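Berberine bridge enzyme-like 28 (PDB 5D79) is a secreted, FAD-binding oxidoreductase of the berberine bridge enzyme-like family and takes part in the adaptation of Arabidopsis to salt stress. Local coordinates at residues Ile202-Val207 with Leu215-Met220; Tyr224-Arg229 with Glu505-Val510; Thr487-Gly492 with Ser525-Asn530. All coordinates share one frame; numbering follows the deposited sequence.

Contact 1: residues Ile202-Val207 with Leu215-Met220; sequences IIDALV and LDRQAM
Val207 and Leu215 pair as antiparallel strands, a hydrogen-bonded pair with both backbone bonds made: Val207 N to Leu215 O, 2.9 Å, and Leu215 N to Val207 O, 2.8 Å. The chain then leaves the strand and turns into helix 217-220, whose first residue, Arg217, and last, Met220, face strand 202-207 in the FAD-binding domain.

The apolar side is closely packed. Met220 bends at its last torsion (chi3 70°), which brings its methyl CE to 3.7 Å from Val207 CG1. The same methyl touches the carbonyl of Ala205. Phe225 and Ile228 pack on Met220 from outside the contact.

The other side is polar, partly exposed and bridged by a water. Asp216 is the N-cap of helix 217-220, and its OD1 accepts from Ala219 N. Asp204 has its CG anti to the backbone N (chi1 -163°), and its carboxylate turns to the same helix start. Its OD1 accepts from Arg217 N at 2.8 Å, on the syn side but 32° out of the carboxylate plane. A water bonded to Asp204 OD2 and Gln218 N reaches Asp216 OD2 weakly. The extended Arg217 gives NH1 to Ile203 O at 3.0 Å; this donor sits above the carbonyl plane. Arg217 NH2 forms a salt bridge with Glu222.

Two carboxylates thus meet one helix N-terminus. Its N-H groups and the water probably ease their mutual repulsion.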
loop_
_atom_site.group_PDB
_atom_site.type_symbol
_atom_site.label_atom_id
_atom_site.label_comp_id
_atom_site.label_asym_id
_atom_site.label_seq_id
_atom_site.Cartn_x
_atom_site.Cartn_y
_atom_site.Cartn_z
ATOM N N ILE A 202 -2.604 15.167 0.855
ATOM C CA ILE A 202 -2.489 15.398 2.284
ATOM C C ILE A 202 -1.901 16.783 2.530
ATOM O O ILE A 202 -0.878 17.149 1.951
ATOM C CB ILE A 202 -1.631 14.310 2.928
ATOM C CG1 ILE A 202 -2.402 12.983 2.881
ATOM C CG2 ILE A 202 -1.235 14.717 4.345
ATOM C CD1 ILE A 202 -1.557 11.751 2.981
ATOM N N ILE A 203 -2.564 17.563 3.377
ATOM C CA ILE A 203 -2.244 18.977 3.492
ATOM C C ILE A 203 -1.681 19.393 4.856
ATOM O O ILE A 203 -1.256 20.530 5.034
ATOM C CB ILE A 203 -3.492 19.821 3.181
ATOM C CG1 ILE A 203 -4.672 19.341 4.014
ATOM C CG2 ILE A 203 -3.840 19.741 1.699
ATOM C CD1 ILE A 203 -5.886 20.243 3.921
ATOM N N ASP A 204 -1.685 18.472 5.813
ATOM C CA ASP A 204 -1.092 18.681 7.143
ATOM C C ASP A 204 -1.030 17.309 7.807
ATOM O O ASP A 204 -1.642 16.361 7.319
ATOM C CB ASP A 204 -1.902 19.678 7.995
ATOM C CG ASP A 204 -1.112 20.230 9.199
ATOM O OD1 ASP A 204 -0.172 19.565 9.686
ATOM O OD2 ASP A 204 -1.444 21.336 9.674
ATOM N N ALA A 205 -0.296 17.197 8.906
ATOM C CA ALA A 205 -0.129 15.914 9.568
ATOM C C ALA A 205 0.441 16.123 10.941
ATOM O O ALA A 205 1.033 17.151 11.214
ATOM C CB ALA A 205 0.783 15.007 8.755
ATOM N N LEU A 206 0.255 15.139 11.808
ATOM C CA LEU A 206 0.896 15.152 13.115
ATOM C C LEU A 206 1.877 13.998 13.173
ATOM O O LEU A 206 1.518 12.872 12.840
ATOM C CB LEU A 206 -0.129 15.031 14.248
ATOM C CG LEU A 206 -1.229 16.081 14.365
ATOM C CD1 LEU A 206 -2.236 15.653 15.414
ATOM C CD2 LEU A 206 -0.639 17.422 14.706
ATOM N N VAL A 207 3.109 14.270 13.583
ATOM C CA VAL A 207 4.094 13.206 13.735
ATOM C C VAL A 207 4.861 13.348 15.070
ATOM O O VAL A 207 5.149 14.457 15.522
ATOM C CB VAL A 207 5.071 13.189 12.514
ATOM C CG1 VAL A 207 5.842 14.493 12.414
ATOM C CG2 VAL A 207 6.026 11.999 12.572
ATOM N N LEU A 215 4.648 17.066 16.233
ATOM C CA LEU A 215 4.858 18.122 15.252
ATOM C C LEU A 215 3.777 18.145 14.172
ATOM O O LEU A 215 3.482 17.118 13.559
ATOM C CB LEU A 215 6.235 17.944 14.608
ATOM C CG LEU A 215 7.436 17.958 15.557
ATOM C CD1 LEU A 215 8.597 17.180 14.979
ATOM C CD2 LEU A 215 7.850 19.391 15.843
ATOM N N ASP A 216 3.178 19.312 13.944
ATOM C CA ASP A 216 2.278 19.458 12.805
ATOM C C ASP A 216 3.095 19.979 11.612
ATOM O O ASP A 216 4.308 20.190 11.734
ATOM C CB ASP A 216 1.071 20.357 13.138
ATOM C CG ASP A 216 1.449 21.807 13.413
ATOM O OD1 ASP A 216 2.650 22.102 13.563
ATOM O OD2 ASP A 216 0.531 22.657 13.496
ATOM N N ARG A 217 2.455 20.140 10.457
ATOM C CA ARG A 217 3.180 20.478 9.231
ATOM C C ARG A 217 4.018 21.742 9.432
ATOM O O ARG A 217 5.169 21.831 8.996
ATOM C CB ARG A 217 2.205 20.656 8.062
ATOM C CG ARG A 217 2.866 21.181 6.819
ATOM C CD ARG A 217 1.902 21.391 5.681
ATOM N NE ARG A 217 2.661 21.639 4.464
ATOM C CZ ARG A 217 2.134 21.695 3.252
ATOM N NH1 ARG A 217 0.835 21.521 3.079
ATOM N NH2 ARG A 217 2.909 21.914 2.209
ATOM N N GLN A 218 3.419 22.700 10.124
ATOM C CA GLN A 218 4.058 23.952 10.463
ATOM C C GLN A 218 5.292 23.723 11.335
ATOM O O GLN A 218 6.347 24.316 11.095
ATOM C CB GLN A 218 3.050 24.853 11.176
ATOM C CG GLN A 218 3.507 26.269 11.486
ATOM C CD GLN A 218 2.433 27.050 12.243
ATOM O OE1 GLN A 218 1.570 26.461 12.913
ATOM N NE2 GLN A 218 2.474 28.379 12.133
ATOM N N ALA A 219 5.169 22.845 12.329
ATOM C CA ALA A 219 6.243 22.642 13.305
ATOM C C ALA A 219 7.335 21.718 12.790
ATOM O O ALA A 219 8.494 21.869 13.166
ATOM C CB ALA A 219 5.684 22.100 14.613
ATOM N N MET A 220 6.972 20.771 11.928
ATOM C CA MET A 220 7.925 19.777 11.453
ATOM C C MET A 220 8.790 20.283 10.300
ATOM O O MET A 220 9.910 19.819 10.128
ATOM C CB MET A 220 7.197 18.509 11.021
ATOM C CG MET A 220 6.580 18.593 9.637
ATOM S SD MET A 220 5.751 17.077 9.197
ATOM C CE MET A 220 4.348 17.127 10.309
HETATM O O HOH W 1 0.481 23.179 10.112
#

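Contact 2: residues Tyr224-Arg229 with Glu505-Val510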
loop_
_atom_site.group_PDB
_atom_site.type_symbol
_atom_site.label_atom_id
_atom_site.label_comp_id
_atom_site.label_asym_id
_atom_site.label_seq_id
_atom_site.Cartn_x
_atom_site.Cartn_y
_atom_site.Cartn_z
ATOM N N TYR A 224 10.385 17.559 6.322
ATOM C CA TYR A 224 9.772 16.493 7.090
ATOM C C TYR A 224 8.419 16.131 6.469
ATOM O O TYR A 224 8.126 14.950 6.238
ATOM C CB TYR A 224 9.617 16.928 8.554
ATOM C CG TYR A 224 9.676 15.820 9.598
ATOM C CD1 TYR A 224 9.239 14.516 9.320
ATOM C CD2 TYR A 224 10.157 16.091 10.875
ATOM C CE1 TYR A 224 9.295 13.526 10.291
ATOM C CE2 TYR A 224 10.214 15.115 11.844
ATOM C CZ TYR A 224 9.781 13.838 11.557
ATOM O OH TYR A 224 9.861 12.895 12.560
ATOM N N PHE A 225 7.607 17.156 6.196
ATOM C CA PHE A 225 6.272 16.975 5.617
ATOM C C PHE A 225 6.314 16.263 4.265
ATOM O O PHE A 225 5.385 15.561 3.866
ATOM C CB PHE A 225 5.567 18.326 5.460
ATOM C CG PHE A 225 4.124 18.203 5.051
ATOM C CD1 PHE A 225 3.184 17.680 5.931
ATOM C CD2 PHE A 225 3.708 18.591 3.788
ATOM C CE1 PHE A 225 1.858 17.544 5.553
ATOM C CE2 PHE A 225 2.387 18.460 3.406
ATOM C CZ PHE A 225 1.459 17.936 4.288
ATOM N N TRP A 226 7.410 16.451 3.556
ATOM C CA TRP A 226 7.576 15.836 2.256
ATOM C C TRP A 226 7.889 14.350 2.444
ATOM O O TRP A 226 7.237 13.485 1.850
ATOM C CB TRP A 226 8.675 16.584 1.485
ATOM C CG TRP A 226 9.096 16.012 0.174
ATOM C CD1 TRP A 226 8.568 16.291 -1.052
ATOM C CD2 TRP A 226 10.176 15.098 -0.049
ATOM N NE1 TRP A 226 9.234 15.585 -2.022
ATOM C CE2 TRP A 226 10.228 14.846 -1.430
ATOM C CE3 TRP A 226 11.092 14.456 0.786
ATOM C CZ2 TRP A 226 11.167 13.982 -1.993
ATOM C CZ3 TRP A 226 12.020 13.605 0.229
ATOM C CH2 TRP A 226 12.053 13.374 -1.143
ATOM N N ALA A 227 8.850 14.064 3.315
ATOM C CA ALA A 227 9.359 12.709 3.496
ATOM C C ALA A 227 8.284 11.726 3.951
ATOM O O ALA A 227 8.273 10.575 3.517
ATOM C CB ALA A 227 10.509 12.713 4.483
ATOM N N ILE A 228 7.378 12.176 4.814
ATOM C CA ILE A 228 6.356 11.277 5.348
ATOM C C ILE A 228 5.277 10.954 4.316
ATOM O O ILE A 228 4.515 10.007 4.493
ATOM C CB ILE A 228 5.681 11.852 6.632
ATOM C CG1 ILE A 228 5.037 13.214 6.362
ATOM C CG2 ILE A 228 6.688 11.974 7.751
ATOM C CD1 ILE A 228 4.274 13.769 7.547
ATOM N N ARG A 229 5.218 11.724 3.229
ATOM C CA ARG A 229 4.184 11.509 2.219
ATOM C C ARG A 229 4.675 10.683 1.034
ATOM O O ARG A 229 4.553 11.114 -0.122
ATOM C CB ARG A 229 3.633 12.845 1.720
ATOM C CG ARG A 229 2.789 13.588 2.749
ATOM C CD ARG A 229 2.312 14.916 2.176
ATOM N NE ARG A 229 3.430 15.843 1.988
ATOM C CZ ARG A 229 3.567 16.660 0.951
ATOM N NH1 ARG A 229 2.657 16.676 -0.010
ATOM N NH2 ARG A 229 4.618 17.460 0.880
ATOM N N GLU A 505 18.270 10.697 -2.406
ATOM C CA GLU A 505 19.242 11.560 -1.733
ATOM C C GLU A 505 18.558 12.555 -0.806
ATOM O O GLU A 505 18.993 12.730 0.330
ATOM C CB GLU A 505 20.118 12.291 -2.746
ATOM C CG GLU A 505 21.080 11.364 -3.481
ATOM C CD GLU A 505 22.039 10.585 -2.557
ATOM O OE1 GLU A 505 22.430 11.103 -1.481
ATOM O OE2 GLU A 505 22.400 9.445 -2.930
ATOM N N ARG A 506 17.476 13.182 -1.268
ATOM C CA ARG A 506 16.732 14.105 -0.406
ATOM C C ARG A 506 16.201 13.418 0.858
ATOM O O ARG A 506 16.359 13.941 1.964
ATOM C CB ARG A 506 15.570 14.759 -1.158
ATOM C CG ARG A 506 14.834 15.765 -0.284
ATOM C CD ARG A 506 13.729 16.532 -0.992
ATOM N NE ARG A 506 13.151 17.519 -0.080
ATOM C CZ ARG A 506 12.073 18.253 -0.334
ATOM N NH1 ARG A 506 11.436 18.130 -1.485
ATOM N NH2 ARG A 506 11.635 19.111 0.574
ATOM N N LEU A 507 15.578 12.251 0.687
ATOM C CA LEU A 507 15.062 11.468 1.805
ATOM C C LEU A 507 16.146 11.238 2.865
ATOM O O LEU A 507 15.885 11.357 4.067
ATOM C CB LEU A 507 14.513 10.127 1.308
ATOM C CG LEU A 507 13.155 10.181 0.619
ATOM C CD1 LEU A 507 12.951 8.963 -0.257
ATOM C CD2 LEU A 507 12.050 10.305 1.660
ATOM N N VAL A 508 17.358 10.921 2.399
ATOM C CA VAL A 508 18.519 10.700 3.268
ATOM C C VAL A 508 18.931 11.986 3.982
ATOM O O VAL A 508 19.281 11.963 5.165
ATOM C CB VAL A 508 19.719 10.133 2.463
ATOM C CG1 VAL A 508 21.043 10.453 3.135
ATOM C CG2 VAL A 508 19.572 8.630 2.286
ATOM N N ARG A 509 18.869 13.109 3.272
ATOM C CA ARG A 509 19.137 14.399 3.898
ATOM C C ARG A 509 18.084 14.681 4.974
ATOM O O ARG A 509 18.421 15.005 6.120
ATOM C CB ARG A 509 19.162 15.526 2.859
ATOM C CG ARG A 509 20.222 15.371 1.762
ATOM C CD ARG A 509 21.606 15.039 2.308
ATOM N NE ARG A 509 22.660 15.254 1.309
ATOM C CZ ARG A 509 23.119 14.323 0.478
ATOM N NH1 ARG A 509 22.623 13.090 0.513
ATOM N NH2 ARG A 509 24.075 14.622 -0.389
ATOM N N VAL A 510 16.814 14.538 4.612
ATOM C CA VAL A 510 15.733 14.760 5.570
ATOM C C VAL A 510 15.894 13.800 6.751
ATOM O O VAL A 510 15.820 14.214 7.909
ATOM C CB VAL A 510 14.334 14.595 4.920
ATOM C CG1 VAL A 510 13.246 14.756 5.963
ATOM C CG2 VAL A 510 14.137 15.606 3.802
#
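Arg506 and Trp226 form the centre of a helix-helix contact. It joins helix 222-227 of the PCMH-type FAD-binding domain to helix 504-514 in the berberine-bridge-enzyme region near the C-terminus. No hydrogen bond crosses between the two segments.

Glu505 begins the second segment on the side away from Trp226. Its OE1 holds Arg509 NH1 in a salt bridge one turn on.

Arg506 comes next and lies over one face of the indole. With CG anti to the backbone N (chi1 -177°) and the chain straight from CG to NE, it is laid along the indole. CD sits over the six-membered ring, 3.5 Å from its centroid, as a CH-pi contact. CZ lies over the five-membered ring, 3.8 Å from that centroid, as a cation-pi contact. The guanidinium is stacked nearly flat, its plane 17° from that of the ring. A salt bridge from NH2 to Asp223, just before the first segment, helps fix its rotation. The indole is also held from outside: Trp226 NE1 donates to the carbonyl of Tyr413.

The Leu507 side chain crosses that of Trp226 at about a right angle; its CD2 lies 3.6 Å from Trp226 CZ3. It also rests on the methyl of Ala227, with 4.0 Å between Leu507 CD2 and Ala227 CB.

Val508 and Arg509 belong to the far side of the helix, where Ile526 and Val529 pack.

Val510 closes the buried apolar part one turn after Arg506. Its two methyls divide the work. CG2 is the looser, 4.4 Å from Trp226 CE3, while CG1 packs 3.7 Å from Ala227 CB.

Contact 3: residues Thr487-Gly492 with Ser525-Asn530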
loop_
_atom_site.group_PDB
_atom_site.type_symbol
_atom_site.label_atom_id
_atom_site.label_comp_id
_atom_site.label_asym_id
_atom_site.label_seq_id
_atom_site.Cartn_x
_atom_site.Cartn_y
_atom_site.Cartn_z
ATOM N N THR A 487 29.052 1.262 5.408
ATOM C CA THR A 487 28.067 2.120 6.043
ATOM C C THR A 487 26.664 1.748 5.608
ATOM O O THR A 487 26.470 1.088 4.588
ATOM C CB THR A 487 28.316 3.602 5.713
ATOM O OG1 THR A 487 28.479 3.753 4.295
ATOM C CG2 THR A 487 29.564 4.111 6.441
ATOM N N LYS A 488 25.684 2.175 6.386
ATOM C CA LYS A 488 24.313 1.919 6.012
ATOM C C LYS A 488 23.964 2.685 4.748
ATOM O O LYS A 488 23.190 2.197 3.937
ATOM C CB LYS A 488 23.367 2.281 7.147
ATOM C CG LYS A 488 23.533 1.382 8.344
ATOM C CD LYS A 488 22.431 1.605 9.363
ATOM C CE LYS A 488 21.054 1.310 8.787
ATOM N NZ LYS A 488 20.004 1.385 9.842
ATOM N N TYR A 489 24.553 3.862 4.560
ATOM C CA TYR A 489 24.243 4.656 3.374
ATOM C C TYR A 489 24.523 3.899 2.079
ATOM O O TYR A 489 23.709 3.919 1.157
ATOM C CB TYR A 489 25.024 5.980 3.356
ATOM C CG TYR A 489 24.922 6.702 2.019
ATOM C CD1 TYR A 489 23.834 7.511 1.724
ATOM C CD2 TYR A 489 25.906 6.547 1.042
ATOM C CE1 TYR A 489 23.733 8.159 0.496
ATOM C CE2 TYR A 489 25.812 7.185 -0.190
ATOM C CZ TYR A 489 24.724 7.987 -0.456
ATOM O OH TYR A 489 24.627 8.614 -1.672
ATOM N N GLU A 490 25.680 3.253 1.994
ATOM C CA GLU A 490 26.059 2.582 0.758
ATOM C C GLU A 490 25.240 1.307 0.564
ATOM O O GLU A 490 24.923 0.928 -0.564
ATOM C CB GLU A 490 27.564 2.274 0.735
ATOM C CG GLU A 490 28.480 3.514 0.775
ATOM C CD GLU A 490 28.503 4.337 -0.528
ATOM O OE1 GLU A 490 27.810 3.962 -1.505
ATOM O OE2 GLU A 490 29.225 5.363 -0.570
ATOM N N GLU A 491 24.868 0.658 1.661
ATOM C CA GLU A 491 24.092 -0.571 1.557
ATOM C C GLU A 491 22.625 -0.265 1.257
ATOM O O GLU A 491 21.982 -0.949 0.465
ATOM C CB GLU A 491 24.219 -1.400 2.841
ATOM C CG GLU A 491 23.975 -2.889 2.631
ATOM C CD GLU A 491 24.137 -3.699 3.901
ATOM O OE1 GLU A 491 24.303 -3.097 4.981
ATOM O OE2 GLU A 491 24.097 -4.943 3.815
ATOM N N GLY A 492 22.102 0.773 1.896
ATOM C CA GLY A 492 20.710 1.149 1.732
ATOM C C GLY A 492 20.417 1.836 0.412
ATOM O O GLY A 492 19.271 1.876 -0.036
ATOM N N SER A 525 15.056 0.583 5.893
ATOM C CA SER A 525 14.831 2.003 6.158
ATOM C C SER A 525 15.869 2.907 5.465
ATOM O O SER A 525 16.960 2.459 5.082
ATOM C CB SER A 525 14.816 2.265 7.672
ATOM O OG SER A 525 16.043 1.895 8.271
ATOM N N ILE A 526 15.498 4.174 5.292
ATOM C CA ILE A 526 16.367 5.176 4.693
ATOM C C ILE A 526 17.561 5.398 5.608
ATOM O O ILE A 526 17.378 5.605 6.812
ATOM C CB ILE A 526 15.611 6.509 4.473
ATOM C CG1 ILE A 526 14.400 6.315 3.546
ATOM C CG2 ILE A 526 16.542 7.600 3.952
ATOM C CD1 ILE A 526 14.748 5.911 2.127
ATOM N N PRO A 527 18.793 5.341 5.054
ATOM C CA PRO A 527 20.000 5.496 5.873
ATOM C C PRO A 527 20.390 6.952 6.137
ATOM O O PRO A 527 19.974 7.879 5.433
ATOM C CB PRO A 527 21.070 4.808 5.028
ATOM C CG PRO A 527 20.650 5.125 3.629
ATOM C CD PRO A 527 19.133 5.032 3.652
ATOM N N LEU A 528 21.197 7.141 7.170
ATOM C CA LEU A 528 21.812 8.430 7.410
ATOM C C LEU A 528 22.904 8.687 6.378
ATOM O O LEU A 528 23.496 7.756 5.831
ATOM C CB LEU A 528 22.398 8.500 8.820
ATOM C CG LEU A 528 21.513 8.477 10.061
ATOM C CD1 LEU A 528 22.400 8.226 11.264
ATOM C CD2 LEU A 528 20.760 9.774 10.237
ATOM N N VAL A 529 23.179 9.961 6.143
ATOM C CA VAL A 529 24.197 10.391 5.198
ATOM C C VAL A 529 25.628 10.069 5.677
ATOM O O VAL A 529 25.869 9.849 6.871
ATOM C CB VAL A 529 24.054 11.912 4.931
ATOM C CG1 VAL A 529 24.804 12.708 5.977
ATOM C CG2 VAL A 529 24.506 12.275 3.520
ATOM N N ASN A 530 26.566 10.022 4.730
ATOM C CA ASN A 530 27.981 9.801 5.037
ATOM C C ASN A 530 28.679 11.100 5.445
ATOM O O ASN A 530 29.099 11.265 6.593
ATOM C CB ASN A 530 28.710 9.181 3.832
ATOM C CG ASN A 530 28.634 7.648 3.800
ATOM O OD1 ASN A 530 28.106 7.012 4.716
ATOM N ND2 ASN A 530 29.166 7.055 2.729
HETATM O O HOH W 2 17.878 3.649 8.586
HETATM O O HOH W 3 25.137 5.785 6.687
HETATM O O HOH W 4 17.179 2.739 1.934
#
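Pro527 packs against the first turn of helix 488-500, where Tyr489 and Lys488 receive it. The partner segment, 525-530, is an extended C-terminal tail without regular structure. Both belong to the berberine-bridge-enzyme region, and Thr487 is the helix N-cap.

Apolar packing centres on the proline. Its CB lies 3.6 Å from Tyr489 CA and also touches the carbonyl oxygen of Lys488. Its CG is close to the same CA and more distant from the ring, 4.4 Å from Tyr489 CD1. Gly492, one turn after Lys488, brings only backbone to Pro527. Phe504 and Tyr481 pack on the proline from outside the two segments.

Direct polar contact is slight. The only hydrogen bond between the segments is weak, from Thr487 OG1 to Asn530 OD1 at 3.3 Å.

Water does most of the polar linking. One water accepts from Tyr489 N and donates to the carbonyl of Leu528, joining the helix start to the tail. A second donates to Gly492 O and Ser525 O. A third is bonded to Ser525 OG and Ile526 O, with a weak link to Lys488 NZ. The main partner of that amine is Asp518, in a salt bridge.

Two flat groups meet at the N-terminal end of the helix. CG of Tyr489 is anti to the backbone N (chi1 169°), which puts the ring beside the Asn530 amide. The tyrosine hydroxyl has its partner in Glu505. The amide of Asn530 is turned 56° from the tyrosine ring. Its ND2 approaches obliquely, 3.7 Å from Tyr489 CD2.

Overall arrangement
The three contacts follow one another in a row. Contacts 1 and 2 have centres about 13 Å apart and touch where Phe225 packs on Arg217 and Ile203. Contacts 2 and 3 lie about 14 Å apart, centre to centre. Helix 504-514 joins them: Glu505 OE2 is 2.7 Å from Tyr489 OH, a probable hydrogen bond, and Val508 CG2 packs 3.3 Å from Pro527 O. Contacts 1 and 3 do not touch; their centres are about 25 Å apart and their nearest atoms about 14 Å. All three are set back from the FAD pocket: the cofactor lies about 6 Å from the side chain of Val207, 9 Å from that of Tyr224 and 8 Å from that of Ser525.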